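Local coordinates for protein RNA polymerase sigma factor SIGMA-28 (FliA) (Aquifex aeolicus, PDB 1RP3) that is the flagellar sigma factor, which probably directs RNA polymerase to its promoters, and is held here inactive by the anti-sigma factor FlgM, at residues P116-V121 against E214-R219; K138-Y143 against L223-L228; S186-R191 against L228-E233. All coordinates share one frame; numbering follows the deposited sequence.

Contact 1 of 3, residues P116-V121 against E214-R219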
loop_
_atom_site.group_PDB
_atom_site.type_symbol
_atom_site.label_atom_id
_atom_site.label_comp_id
_atom_site.label_asym_id
_atom_site.label_seq_id
_atom_site.Cartn_x
_atom_site.Cartn_y
_atom_site.Cartn_z
ATOM N N PRO A 116 9.378 25.755 -6.642
ATOM C CA PRO A 116 8.973 25.624 -8.051
ATOM C C PRO A 116 7.632 24.906 -8.199
ATOM O O PRO A 116 7.195 24.206 -7.289
ATOM C CB PRO A 116 10.075 24.743 -8.646
ATOM C CG PRO A 116 11.221 24.889 -7.706
ATOM C CD PRO A 116 10.569 24.937 -6.363
ATOM N N THR A 117 6.978 25.079 -9.339
ATOM C CA THR A 117 5.719 24.383 -9.584
ATOM C C THR A 117 6.113 23.086 -10.279
ATOM O O THR A 117 7.253 22.949 -10.718
ATOM C CB THR A 117 4.770 25.178 -10.528
ATOM O OG1 THR A 117 5.356 25.301 -11.827
ATOM C CG2 THR A 117 4.501 26.553 -9.987
ATOM N N ASP A 118 5.184 22.145 -10.404
ATOM C CA ASP A 118 5.491 20.889 -11.083
ATOM C C ASP A 118 5.746 21.130 -12.574
ATOM O O ASP A 118 6.591 20.468 -13.193
ATOM C CB ASP A 118 4.353 19.881 -10.886
ATOM C CG ASP A 118 4.115 19.548 -9.413
ATOM O OD1 ASP A 118 5.090 19.209 -8.700
ATOM O OD2 ASP A 118 2.952 19.642 -8.958
ATOM N N GLU A 119 5.034 22.103 -13.136
ATOM C CA GLU A 119 5.185 22.443 -14.545
ATOM C C GLU A 119 6.586 22.989 -14.784
ATOM O O GLU A 119 7.199 22.709 -15.822
ATOM C CB GLU A 119 4.148 23.487 -14.974
ATOM C CG GLU A 119 3.026 23.742 -13.966
ATOM C CD GLU A 119 1.989 22.647 -13.931
ATOM O OE1 GLU A 119 1.605 22.139 -15.005
ATOM O OE2 GLU A 119 1.536 22.303 -12.829
ATOM N N GLU A 120 7.103 23.732 -13.804
ATOM C CA GLU A 120 8.441 24.312 -13.908
ATOM C C GLU A 120 9.544 23.271 -13.715
ATOM O O GLU A 120 10.615 23.369 -14.324
ATOM C CB GLU A 120 8.615 25.482 -12.922
ATOM C CG GLU A 120 7.823 26.753 -13.303
ATOM C CD GLU A 120 7.824 27.844 -12.222
ATOM O OE1 GLU A 120 8.025 27.525 -11.024
ATOM O OE2 GLU A 120 7.594 29.031 -12.573
ATOM N N VAL A 121 9.276 22.273 -12.874
ATOM C CA VAL A 121 10.236 21.209 -12.607
ATOM C C VAL A 121 10.369 20.346 -13.854
ATOM O O VAL A 121 11.471 20.035 -14.294
ATOM C CB VAL A 121 9.790 20.322 -11.400
ATOM C CG1 VAL A 121 10.682 19.093 -11.287
ATOM C CG2 VAL A 121 9.829 21.125 -10.095
ATOM N N GLU A 214 -0.969 23.415 -0.063
ATOM C CA GLU A 214 -0.779 24.513 -1.008
ATOM C C GLU A 214 0.622 24.558 -1.623
ATOM O O GLU A 214 1.183 25.636 -1.822
ATOM C CB GLU A 214 -1.117 25.847 -0.343
ATOM N N THR A 215 1.186 23.390 -1.917
ATOM C CA THR A 215 2.510 23.321 -2.521
ATOM C C THR A 215 2.467 22.440 -3.771
ATOM O O THR A 215 1.382 22.121 -4.271
ATOM C CB THR A 215 3.550 22.776 -1.520
ATOM O OG1 THR A 215 4.872 22.894 -2.072
ATOM C CG2 THR A 215 3.255 21.317 -1.199
ATOM N N SER A 216 3.645 22.072 -4.281
ATOM C CA SER A 216 3.762 21.217 -5.466
ATOM C C SER A 216 3.797 19.734 -5.090
ATOM O O SER A 216 4.042 19.382 -3.938
ATOM C CB SER A 216 5.054 21.528 -6.216
ATOM O OG SER A 216 6.170 21.101 -5.452
ATOM N N VAL A 217 3.586 18.875 -6.083
ATOM C CA VAL A 217 3.627 17.434 -5.875
ATOM C C VAL A 217 5.083 17.038 -5.646
ATOM O O VAL A 217 5.373 16.180 -4.820
ATOM C CB VAL A 217 3.033 16.662 -7.078
ATOM C CG1 VAL A 217 3.181 15.143 -6.876
ATOM C CG2 VAL A 217 1.562 17.031 -7.245
ATOM N N SER A 218 5.997 17.698 -6.349
ATOM C CA SER A 218 7.425 17.436 -6.185
ATOM C C SER A 218 7.868 17.662 -4.737
ATOM O O SER A 218 8.664 16.894 -4.194
ATOM C CB SER A 218 8.233 18.332 -7.109
ATOM O OG SER A 218 7.808 18.144 -8.444
ATOM N N ARG A 219 7.332 18.709 -4.115
ATOM C CA ARG A 219 7.657 19.028 -2.732
ATOM C C ARG A 219 7.107 17.978 -1.766
ATOM O O ARG A 219 7.814 17.540 -0.851
ATOM C CB ARG A 219 7.121 20.413 -2.365
ATOM C CG ARG A 219 7.253 20.786 -0.892
ATOM C CD ARG A 219 8.695 20.720 -0.421
ATOM N NE ARG A 219 8.796 21.073 0.991
ATOM C CZ ARG A 219 9.941 21.222 1.653
ATOM N NH1 ARG A 219 11.104 21.049 1.032
ATOM N NH2 ARG A 219 9.915 21.548 2.941
#
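T117 and S216 bring the two backbones together, their CA atoms 5.6 Å apart, and both residues hold the N-cap position, so helices 118-125 and 217-236 start side by side. Ahead of S216 the chain has just left helix 206-212 through a Schellman motif with E214, at positive phi, as its C-prime residue. T117 and E120 form a capping box within their own segment. In S216 a chi1 of 69° sets OG between the backbone N and the carbonyl carbon, from where it turns back to accept from R219 N; S216 CB is then left to pack 3.6 Å from P116 O.

The amides of V217 and S218, the first two helical residues after S216, are taken by D118, reaching over from the other helix. D118 OD2 receives V217 N at 3.0 Å through the syn lone pair, in a nearly straight bond of 171°. D118 OD1 is gripped twice: S218 N comes from the syn side, 2.9 Å away and slightly out of the carboxylate plane, while S218 OG, also at 2.9 Å, donates almost in line with the C-O bond. Three good bonds thus fix the rotation of the carboxylate. Apolar carbon borders this polar core, with V217 CG2 3.4 Å from D118 OD2; F133 of helix 129-158 also packs on D118 and V217. Were D118 an alanine, the backbone N-H groups of V217 and S218 would probably lose this acceptor, and the S218 hydroxyl would be set free to turn.

An aspartate suits this place because it is short, anionic and able to accept with both oxygens; the N-terminal end of helix 217-236 would probably favour its charged form, and one residue of region 3 so fastens the start of a region 4 helix.

Contact 2 of 3, residues K138-Y143 against L223-L228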
loop_
_atom_site.group_PDB
_atom_site.type_symbol
_atom_site.label_atom_id
_atom_site.label_comp_id
_atom_site.label_asym_id
_atom_site.label_seq_id
_atom_site.Cartn_x
_atom_site.Cartn_y
_atom_site.Cartn_z
ATOM N N LYS A 138 7.529 6.291 -8.767
ATOM C CA LYS A 138 8.452 5.158 -8.732
ATOM C C LYS A 138 9.474 5.367 -7.626
ATOM O O LYS A 138 9.770 4.449 -6.863
ATOM C CB LYS A 138 9.182 4.982 -10.067
ATOM C CG LYS A 138 8.293 4.505 -11.200
ATOM C CD LYS A 138 9.076 4.308 -12.483
ATOM C CE LYS A 138 10.082 3.170 -12.378
ATOM N NZ LYS A 138 10.865 3.023 -13.646
ATOM N N ILE A 139 9.973 6.596 -7.517
ATOM C CA ILE A 139 10.958 6.944 -6.504
ATOM C C ILE A 139 10.377 6.684 -5.122
ATOM O O ILE A 139 10.949 5.936 -4.321
ATOM C CB ILE A 139 11.396 8.426 -6.626
ATOM C CG1 ILE A 139 12.290 8.607 -7.853
ATOM C CG2 ILE A 139 12.118 8.875 -5.355
ATOM C CD1 ILE A 139 12.504 10.063 -8.239
ATOM N N ASN A 140 9.220 7.283 -4.870
ATOM C CA ASN A 140 8.519 7.122 -3.609
ATOM C C ASN A 140 8.141 5.679 -3.323
ATOM O O ASN A 140 8.145 5.247 -2.161
ATOM C CB ASN A 140 7.277 8.008 -3.574
ATOM C CG ASN A 140 7.603 9.421 -3.182
ATOM O OD1 ASN A 140 7.420 10.359 -3.958
ATOM N ND2 ASN A 140 8.132 9.583 -1.973
ATOM N N PHE A 141 7.832 4.914 -4.369
ATOM C CA PHE A 141 7.469 3.533 -4.112
ATOM C C PHE A 141 8.676 2.691 -3.688
ATOM O O PHE A 141 8.539 1.764 -2.883
ATOM C CB PHE A 141 6.676 2.892 -5.248
ATOM C CG PHE A 141 5.859 1.725 -4.785
ATOM C CD1 PHE A 141 4.777 1.923 -3.935
ATOM C CD2 PHE A 141 6.223 0.422 -5.112
ATOM C CE1 PHE A 141 4.081 0.847 -3.413
ATOM C CE2 PHE A 141 5.524 -0.667 -4.586
ATOM C CZ PHE A 141 4.455 -0.452 -3.739
ATOM N N SER A 142 9.858 3.062 -4.176
ATOM C CA SER A 142 11.089 2.371 -3.812
ATOM C C SER A 142 11.293 2.462 -2.309
ATOM O O SER A 142 11.738 1.504 -1.687
ATOM C CB SER A 142 12.295 3.015 -4.500
ATOM O OG SER A 142 12.186 2.931 -5.906
ATOM N N TYR A 143 10.975 3.617 -1.731
ATOM C CA TYR A 143 11.117 3.802 -0.294
ATOM C C TYR A 143 10.023 3.063 0.458
ATOM O O TYR A 143 10.197 2.685 1.615
ATOM C CB TYR A 143 11.135 5.282 0.068
ATOM C CG TYR A 143 12.395 5.983 -0.402
ATOM C CD1 TYR A 143 13.633 5.730 0.207
ATOM C CD2 TYR A 143 12.363 6.868 -1.484
ATOM C CE1 TYR A 143 14.802 6.345 -0.250
ATOM C CE2 TYR A 143 13.526 7.485 -1.948
ATOM C CZ TYR A 143 14.742 7.219 -1.330
ATOM O OH TYR A 143 15.889 7.836 -1.784
ATOM N N LEU A 223 9.399 15.243 0.662
ATOM C CA LEU A 223 9.085 15.145 2.078
ATOM C C LEU A 223 8.669 13.715 2.467
ATOM O O LEU A 223 9.021 13.240 3.547
ATOM C CB LEU A 223 7.994 16.152 2.443
ATOM C CG LEU A 223 8.433 17.622 2.541
ATOM C CD1 LEU A 223 7.239 18.538 2.831
ATOM C CD2 LEU A 223 9.493 17.785 3.627
ATOM N N LYS A 224 7.931 13.039 1.581
ATOM C CA LYS A 224 7.476 11.665 1.811
ATOM C C LYS A 224 8.680 10.729 1.736
ATOM O O LYS A 224 8.893 9.918 2.623
ATOM C CB LYS A 224 6.429 11.263 0.759
ATOM C CG LYS A 224 5.893 9.827 0.891
ATOM C CD LYS A 224 4.904 9.461 -0.229
ATOM C CE LYS A 224 4.342 8.046 -0.053
ATOM N NZ LYS A 224 3.476 7.628 -1.179
ATOM N N ALA A 225 9.480 10.873 0.687
ATOM C CA ALA A 225 10.671 10.045 0.504
ATOM C C ALA A 225 11.657 10.187 1.663
ATOM O O ALA A 225 12.211 9.189 2.134
ATOM C CB ALA A 225 11.352 10.385 -0.808
ATOM N N LYS A 226 11.854 11.418 2.136
ATOM C CA LYS A 226 12.766 11.670 3.251
ATOM C C LYS A 226 12.222 11.028 4.514
ATOM O O LYS A 226 12.935 10.315 5.216
ATOM C CB LYS A 226 12.982 13.167 3.455
ATOM N N ALA A 227 10.940 11.231 4.776
ATOM C CA ALA A 227 10.324 10.632 5.951
ATOM C C ALA A 227 10.413 9.099 5.895
ATOM O O ALA A 227 10.771 8.455 6.877
ATOM C CB ALA A 227 8.891 11.068 6.060
ATOM N N LEU A 228 10.134 8.525 4.727
ATOM C CA LEU A 228 10.177 7.077 4.563
ATOM C C LEU A 228 11.587 6.528 4.717
ATOM O O LEU A 228 11.765 5.430 5.240
ATOM C CB LEU A 228 9.561 6.650 3.222
ATOM C CG LEU A 228 8.052 6.883 3.088
ATOM C CD1 LEU A 228 7.565 6.463 1.707
ATOM C CD2 LEU A 228 7.321 6.132 4.182
#
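N140 and Y143 of helix 129-158 pack against K224, A225 and L228 of helix 217-236 in a nearly parallel helix pair that joins sigma region 3 to region 4. The short axes approach to 9.1 Å and differ in direction by only 17°, with the CA atoms of N140 and A225 5.5 Å apart. Residues three apart on each helix, N140 and Y143 facing A225 and L228, therefore meet in step.

N140 lays its amide nitrogen against the neighbouring backbone. N140 ND2 comes within 3.2 Å of A225 N, but both are donors; the bond made by ND2 goes to S221 O, one turn before A225 on helix 217-236. An asparagine suits the spot, being short enough to fit between the helices and able to offer an N-H to a backbone carbonyl. The extended methylene chain of K224 passes obliquely over the amide, its CD 4.0 Å from N140 CG, on the way to H35, whose ND1 is hydrogen-bonded to the lysine NZ.

At A225 the methyl is small enough to let the tyrosine lie close, with Y143 CD2 3.7 Å from A225 CB. One face of the Y143 ring is met by A225 O, 4.1 Å above the plane and displaced toward the rim. With CG set opposite the carbonyl carbon (chi1 -69°), the Y143 ring turns along A225, and its hydroxyl ends on E98 of helix 92-112 in a hydrogen bond. L228 completes the row: L228 CB packs on Y143 CB at 3.8 Å, while I144 and L147 of helix 129-158 also touch its side chain.

An alanine, a leucine and the methylenes of a lysine on one helix, with a polar residue and an aromatic one answering from the other, form here a buried interface between two domains in an all-helical protein, consistent with the compact, inactive sigma factor.

Contact 3 of 3, residues S186-R191 against L228-E233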
loop_
_atom_site.group_PDB
_atom_site.type_symbol
_atom_site.label_atom_id
_atom_site.label_comp_id
_atom_site.label_asym_id
_atom_site.label_seq_id
_atom_site.Cartn_x
_atom_site.Cartn_y
_atom_site.Cartn_z
ATOM N N SER A 186 8.427 9.623 16.393
ATOM C CA SER A 186 8.707 10.797 17.211
ATOM C C SER A 186 9.926 11.589 16.751
ATOM O O SER A 186 10.038 12.774 17.050
ATOM C CB SER A 186 8.906 10.384 18.666
ATOM O OG SER A 186 10.016 9.520 18.781
ATOM N N LYS A 187 10.824 10.938 16.018
ATOM C CA LYS A 187 12.037 11.596 15.542
ATOM C C LYS A 187 11.967 12.175 14.128
ATOM O O LYS A 187 12.990 12.356 13.465
ATOM C CB LYS A 187 13.239 10.665 15.706
ATOM C CG LYS A 187 13.505 10.324 17.163
ATOM C CD LYS A 187 14.713 9.430 17.334
ATOM C CE LYS A 187 14.886 9.041 18.797
ATOM N NZ LYS A 187 16.018 8.092 19.001
ATOM N N LEU A 188 10.750 12.487 13.689
ATOM C CA LEU A 188 10.517 13.070 12.374
ATOM C C LEU A 188 10.238 14.556 12.538
ATOM O O LEU A 188 9.692 14.983 13.559
ATOM C CB LEU A 188 9.294 12.429 11.710
ATOM C CG LEU A 188 9.318 10.969 11.267
ATOM C CD1 LEU A 188 7.921 10.546 10.855
ATOM C CD2 LEU A 188 10.297 10.788 10.122
ATOM N N PRO A 189 10.650 15.372 11.553
ATOM C CA PRO A 189 10.426 16.819 11.587
ATOM C C PRO A 189 8.928 17.074 11.429
ATOM O O PRO A 189 8.229 16.300 10.771
ATOM C CB PRO A 189 11.199 17.307 10.363
ATOM C CG PRO A 189 12.325 16.332 10.279
ATOM C CD PRO A 189 11.612 15.023 10.495
ATOM N N GLU A 190 8.441 18.158 12.022
ATOM C CA GLU A 190 7.022 18.496 11.961
ATOM C C GLU A 190 6.433 18.434 10.556
ATOM O O GLU A 190 5.352 17.886 10.366
ATOM C CB GLU A 190 6.775 19.876 12.578
ATOM N N ARG A 191 7.160 18.958 9.573
ATOM C CA ARG A 191 6.687 18.980 8.194
ATOM C C ARG A 191 6.525 17.571 7.626
ATOM O O ARG A 191 5.498 17.261 7.028
ATOM C CB ARG A 191 7.642 19.797 7.322
ATOM C CG ARG A 191 6.948 20.636 6.254
ATOM C CD ARG A 191 6.325 21.891 6.847
ATOM N NE ARG A 191 4.882 21.998 6.618
ATOM C CZ ARG A 191 4.297 21.958 5.413
ATOM N NH1 ARG A 191 5.013 21.809 4.278
ATOM N NH2 ARG A 191 2.975 22.060 5.330
ATOM N N LEU A 228 10.134 8.525 4.727
ATOM C CA LEU A 228 10.177 7.077 4.563
ATOM C C LEU A 228 11.587 6.528 4.717
ATOM O O LEU A 228 11.765 5.430 5.240
ATOM C CB LEU A 228 9.561 6.650 3.222
ATOM C CG LEU A 228 8.052 6.883 3.088
ATOM C CD1 LEU A 228 7.565 6.463 1.707
ATOM C CD2 LEU A 228 7.321 6.132 4.182
ATOM N N GLU A 229 12.582 7.292 4.263
ATOM C CA GLU A 229 13.979 6.890 4.380
ATOM C C GLU A 229 14.370 6.878 5.850
ATOM O O GLU A 229 14.955 5.908 6.329
ATOM C CB GLU A 229 14.880 7.840 3.617
ATOM N N ARG A 230 14.024 7.944 6.573
ATOM C CA ARG A 230 14.344 8.017 7.993
ATOM C C ARG A 230 13.811 6.788 8.713
ATOM O O ARG A 230 14.578 6.031 9.312
ATOM C CB ARG A 230 13.746 9.268 8.647
ATOM C CG ARG A 230 14.385 10.581 8.256
ATOM C CD ARG A 230 14.186 11.616 9.364
ATOM N NE ARG A 230 14.273 12.998 8.886
ATOM C CZ ARG A 230 15.343 13.541 8.310
ATOM N NH1 ARG A 230 16.449 12.831 8.128
ATOM N NH2 ARG A 230 15.302 14.800 7.897
ATOM N N LEU A 231 12.503 6.570 8.604
ATOM C CA LEU A 231 11.849 5.444 9.256
ATOM C C LEU A 231 12.550 4.114 9.024
ATOM O O LEU A 231 12.717 3.342 9.961
ATOM C CB LEU A 231 10.375 5.355 8.840
ATOM C CG LEU A 231 9.491 6.529 9.280
ATOM C CD1 LEU A 231 8.151 6.507 8.564
ATOM C CD2 LEU A 231 9.302 6.500 10.774
ATOM N N ARG A 232 12.980 3.847 7.794
ATOM C CA ARG A 232 13.661 2.589 7.512
ATOM C C ARG A 232 14.945 2.445 8.334
ATOM O O ARG A 232 15.177 1.399 8.936
ATOM C CB ARG A 232 13.991 2.447 6.026
ATOM C CG ARG A 232 14.594 1.086 5.687
ATOM C CD ARG A 232 15.330 1.085 4.361
ATOM N NE ARG A 232 16.353 2.130 4.293
ATOM C CZ ARG A 232 17.489 2.143 4.995
ATOM N NH1 ARG A 232 17.776 1.156 5.841
ATOM N NH2 ARG A 232 18.341 3.155 4.857
ATOM N N GLU A 233 15.774 3.490 8.347
ATOM C CA GLU A 233 17.033 3.474 9.093
ATOM C C GLU A 233 16.761 3.345 10.586
ATOM O O GLU A 233 17.373 2.527 11.263
ATOM C CB GLU A 233 17.843 4.737 8.802
#
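L188 and P189 pack on R230 and L231 in a partly buried, mainly apolar contact inside the helix-turn-helix domain of sigma region 4, where the loop leading into helix 190-201 lies alongside the C-terminal helix 217-236. The backbones stay well apart, 7.7 Å between the CA atoms of L188 and R230, and side chains span the gap.

L188 provides the apolar part. Its CG lies opposite the carbonyl carbon (chi1 -68°), which swings the two methyls to the arginine side. L188 CD2 lies 4.0 Å from R230 CB and equally far from R230 CD, and L188 CD1 reaches L231 CD2 at 4.3 Å. Leucine and arginine slide past each other in opposite directions, so the branched tip of one rests on the methylenes of the other. Leucine suits position 231 because its side chain also packs on L83 of the FlgM chain; the contact thus borders the anti-sigma factor.

R230 is suited to the exposed margin: its extended chain gives carbon to L188 and carries the charge outward. E192 lies near its NE, but only as a long, weak ion pair. P189 holds the N-cap position of helix 190-201, where lacking an N-H costs no helical bond. Its ring crosses the arginine at a slant, and P189 CD meets R230 NE at 3.7 Å, at the edge of the guanidinium group and near its plane.

In the fold
All three contacts use helix 217-236, taken from its start to its later turns, and their differences follow its surroundings. Contacts 1 and 2 are buried and join region 4 to region 3, through helices 118-125 and 129-158, which follow each other in the chain; contact 3 is partly exposed, internal to region 4 and next to FlgM. At the helix start, where backbone amides await acceptors, contact 1 is polar. Contact 2, along the middle, is close packing of an alanine, a leucine and a tyrosine ring, with polar groups bonded outside it; contact 3 relies on methyls and an arginine chain. L228 belongs to both contact 2 and contact 3, whose centres lie 11 Å apart.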